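Local coordinates for E3 SUMO-protein ligase SIZ2 (Saccharomyces cerevisiae, PDB 6U75), which acts as a PIAS-family E3 ligase of the sumoylation pathway, using an SP-RING zinc finger, and may promote SUMO attachment to septins, at residues E256-E259 against S265-P268. Residues are numbered along the deposited sequence; the frame is centred on the assembly and turned at random.
Sequences EQVE and SWKP
Glu259 and Lys267 face each other as a hydrogen-bonded pair in an antiparallel beta hairpin. The hairpin is made by strands 257-260 and 266-268 and lies at the C-terminal end of the chain, away from the zinc site. Their backbones bond in both directions. Glu259 N donates to Lys267 O at 2.9 Å, nearly straight at 177°. Lys267 N returns a bond to Glu259 O, more bent at 158° but in the carbonyl plane. Trp266 CA also lies 3.2 Å from Glu259 O and makes a CA-H...O contact with it. A water donates to the same oxygen and, more weakly, to Ser265 O, so it links the two segments beside the closing loop. Glu259 and Lys267 put their side chains on one face of the sheet. Their CB atoms lie 4.5 Å apart, but the chains then separate, and Lys267 NZ ends 5.9 Å from Glu259 OE1. That is not a salt bridge, though the opposite charges may still attract weakly.

Val258 points to the other face, as does Pro268, its non-hydrogen-bonded partner. The second edge of Val258's strand is taken by strand 181-184, where Val258 makes a backbone hydrogen bond with Leu183. The three strands form an antiparallel sheet, and 181-184 lies in the predicted SP-RING zinc finger. Val258 is buried. Its CG1 is anti to the backbone N (chi1 168°), which directs this methyl toward the second strand. There it meets the start of the Trp266 side chain and lies oblique to the indole, near CE3. The end of the Trp266 side chain leads away from strand 257-260, and this side chain touches Cys251. The apolar contact is closest between Val258 CG1 and Trp266 CB, at 3.5 Å, and the same methyl lies 3.4 Å from Lys267 O.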
ATOM      1  N   GLU A 256       8.221 -20.363  19.377  1.00 40.48           N
ATOM      2  CA  GLU A 256       8.069 -18.958  19.022  1.00 45.07           C
ATOM      3  C   GLU A 256       9.394 -18.241  18.823  1.00 51.60           C
ATOM      4  O   GLU A 256       9.449 -17.274  18.060  1.00 57.78           O
ATOM      5  CB  GLU A 256       7.274 -18.214  20.103  1.00 50.01           C
ATOM      6  CG  GLU A 256       5.957 -18.870  20.481  1.00 57.75           C
ATOM      7  CD  GLU A 256       5.185 -18.069  21.512  1.00 54.93           C
ATOM      8  OE1 GLU A 256       4.215 -17.379  21.134  1.00 47.19           O
ATOM      9  OE2 GLU A 256       5.559 -18.119  22.703  1.00 69.84           O
ATOM     10  N   GLN A 257      10.454 -18.686  19.494  1.00 54.26           N
ATOM     11  CA  GLN A 257      11.781 -18.102  19.374  1.00 51.27           C
ATOM     12  C   GLN A 257      12.790 -19.207  19.100  1.00 52.82           C
ATOM     13  O   GLN A 257      12.492 -20.398  19.223  1.00 55.93           O
ATOM     14  CB  GLN A 257      12.176 -17.331  20.641  1.00 60.02           C
ATOM     15  CG  GLN A 257      11.373 -16.066  20.883  1.00 65.70           C
ATOM     16  CD  GLN A 257      11.949 -15.218  22.001  1.00 80.15           C
ATOM     17  OE1 GLN A 257      12.615 -15.729  22.903  1.00 69.91           O
ATOM     18  NE2 GLN A 257      11.701 -13.915  21.943  1.00 73.74           N
ATOM     19  N   VAL A 258      14.002 -18.799  18.722  1.00 56.33           N
ATOM     20  CA  VAL A 258      15.086 -19.733  18.452  1.00 56.03           C
ATOM     21  C   VAL A 258      16.406 -19.038  18.755  1.00 65.12           C
ATOM     22  O   VAL A 258      16.548 -17.827  18.567  1.00 55.74           O
ATOM     23  CB  VAL A 258      15.040 -20.245  16.992  1.00 55.02           C
ATOM     24  CG1 VAL A 258      16.312 -20.976  16.647  1.00 58.22           C
ATOM     25  CG2 VAL A 258      13.837 -21.157  16.781  1.00 55.73           C
ATOM     26  N   GLU A 259      17.372 -19.812  19.242  1.00 69.83           N
ATOM     27  CA  GLU A 259      18.692 -19.310  19.597  1.00 66.57           C
ATOM     28  C   GLU A 259      19.650 -19.554  18.440  1.00 61.97           C
ATOM     29  O   GLU A 259      19.715 -20.668  17.908  1.00 57.75           O
ATOM     30  CB  GLU A 259      19.207 -19.996  20.863  1.00 71.39           C
ATOM     31  CG  GLU A 259      20.392 -19.305  21.508  1.00 82.02           C
ATOM     32  CD  GLU A 259      21.025 -20.137  22.606  1.00 90.71           C
ATOM     33  OE1 GLU A 259      22.265 -20.290  22.599  1.00 79.68           O
ATOM     34  OE2 GLU A 259      20.280 -20.645  23.472  1.00 91.26           O
ATOM     35  N   SER A 265      24.090 -22.425  13.211  1.00 78.18           N
ATOM     36  CA  SER A 265      23.168 -23.411  13.746  1.00 77.02           C
ATOM     37  C   SER A 265      22.122 -22.726  14.623  1.00 72.31           C
ATOM     38  O   SER A 265      22.268 -21.570  15.031  1.00 61.85           O
ATOM     39  CB  SER A 265      23.926 -24.470  14.545  1.00 64.53           C
ATOM     40  OG  SER A 265      24.657 -23.879  15.605  1.00 63.22           O
ATOM     41  N   TRP A 266      21.051 -23.460  14.920  1.00 67.86           N
ATOM     42  CA  TRP A 266      19.919 -22.896  15.639  1.00 67.42           C
ATOM     43  C   TRP A 266      19.318 -23.931  16.578  1.00 70.37           C
ATOM     44  O   TRP A 266      19.236 -25.116  16.242  1.00 70.48           O
ATOM     45  CB  TRP A 266      18.855 -22.382  14.661  1.00 70.20           C
ATOM     46  CG  TRP A 266      18.424 -23.383  13.640  1.00 67.50           C
ATOM     47  CD1 TRP A 266      19.000 -23.613  12.425  1.00 64.51           C
ATOM     48  CD2 TRP A 266      17.315 -24.281  13.737  1.00 54.17           C
ATOM     49  NE1 TRP A 266      18.319 -24.603  11.760  1.00 60.87           N
ATOM     50  CE2 TRP A 266      17.280 -25.030  12.544  1.00 48.38           C
ATOM     51  CE3 TRP A 266      16.349 -24.527  14.717  1.00 55.98           C
ATOM     52  CZ2 TRP A 266      16.319 -26.009  12.306  1.00 36.03           C
ATOM     53  CZ3 TRP A 266      15.397 -25.499  14.478  1.00 41.60           C
ATOM     54  CH2 TRP A 266      15.388 -26.227  13.282  1.00 40.91           C
ATOM     55  N   LYS A 267      18.897 -23.467  17.755  1.00 61.78           N
ATOM     56  CA  LYS A 267      18.351 -24.328  18.797  1.00 69.71           C
ATOM     57  C   LYS A 267      16.983 -23.807  19.223  1.00 67.65           C
ATOM     58  O   LYS A 267      16.847 -22.610  19.524  1.00 60.15           O
ATOM     59  CB  LYS A 267      19.286 -24.380  20.013  1.00 64.22           C
ATOM     60  CG  LYS A 267      20.698 -24.838  19.707  1.00 74.80           C
ATOM     61  CD  LYS A 267      21.612 -24.622  20.903  1.00 76.73           C
ATOM     62  CE  LYS A 267      22.977 -25.248  20.684  1.00 63.61           C
ATOM     63  NZ  LYS A 267      23.497 -24.988  19.315  1.00 67.89           N
ATOM     64  N   PRO A 268      15.953 -24.650  19.275  1.00 56.02           N
ATOM     65  CA  PRO A 268      14.673 -24.192  19.830  1.00 53.15           C
ATOM     66  C   PRO A 268      14.831 -23.753  21.279  1.00 67.52           C
ATOM     67  O   PRO A 268      15.477 -24.425  22.084  1.00 79.67           O
ATOM     68  CB  PRO A 268      13.768 -25.423  19.708  1.00 54.54           C
ATOM     69  CG  PRO A 268      14.379 -26.243  18.630  1.00 50.23           C
ATOM     70  CD  PRO A 268      15.857 -26.016  18.731  1.00 61.83           C
TER
HETATM   71  O   HOH W   1      22.687 -21.845  17.985  1.00 65.89           O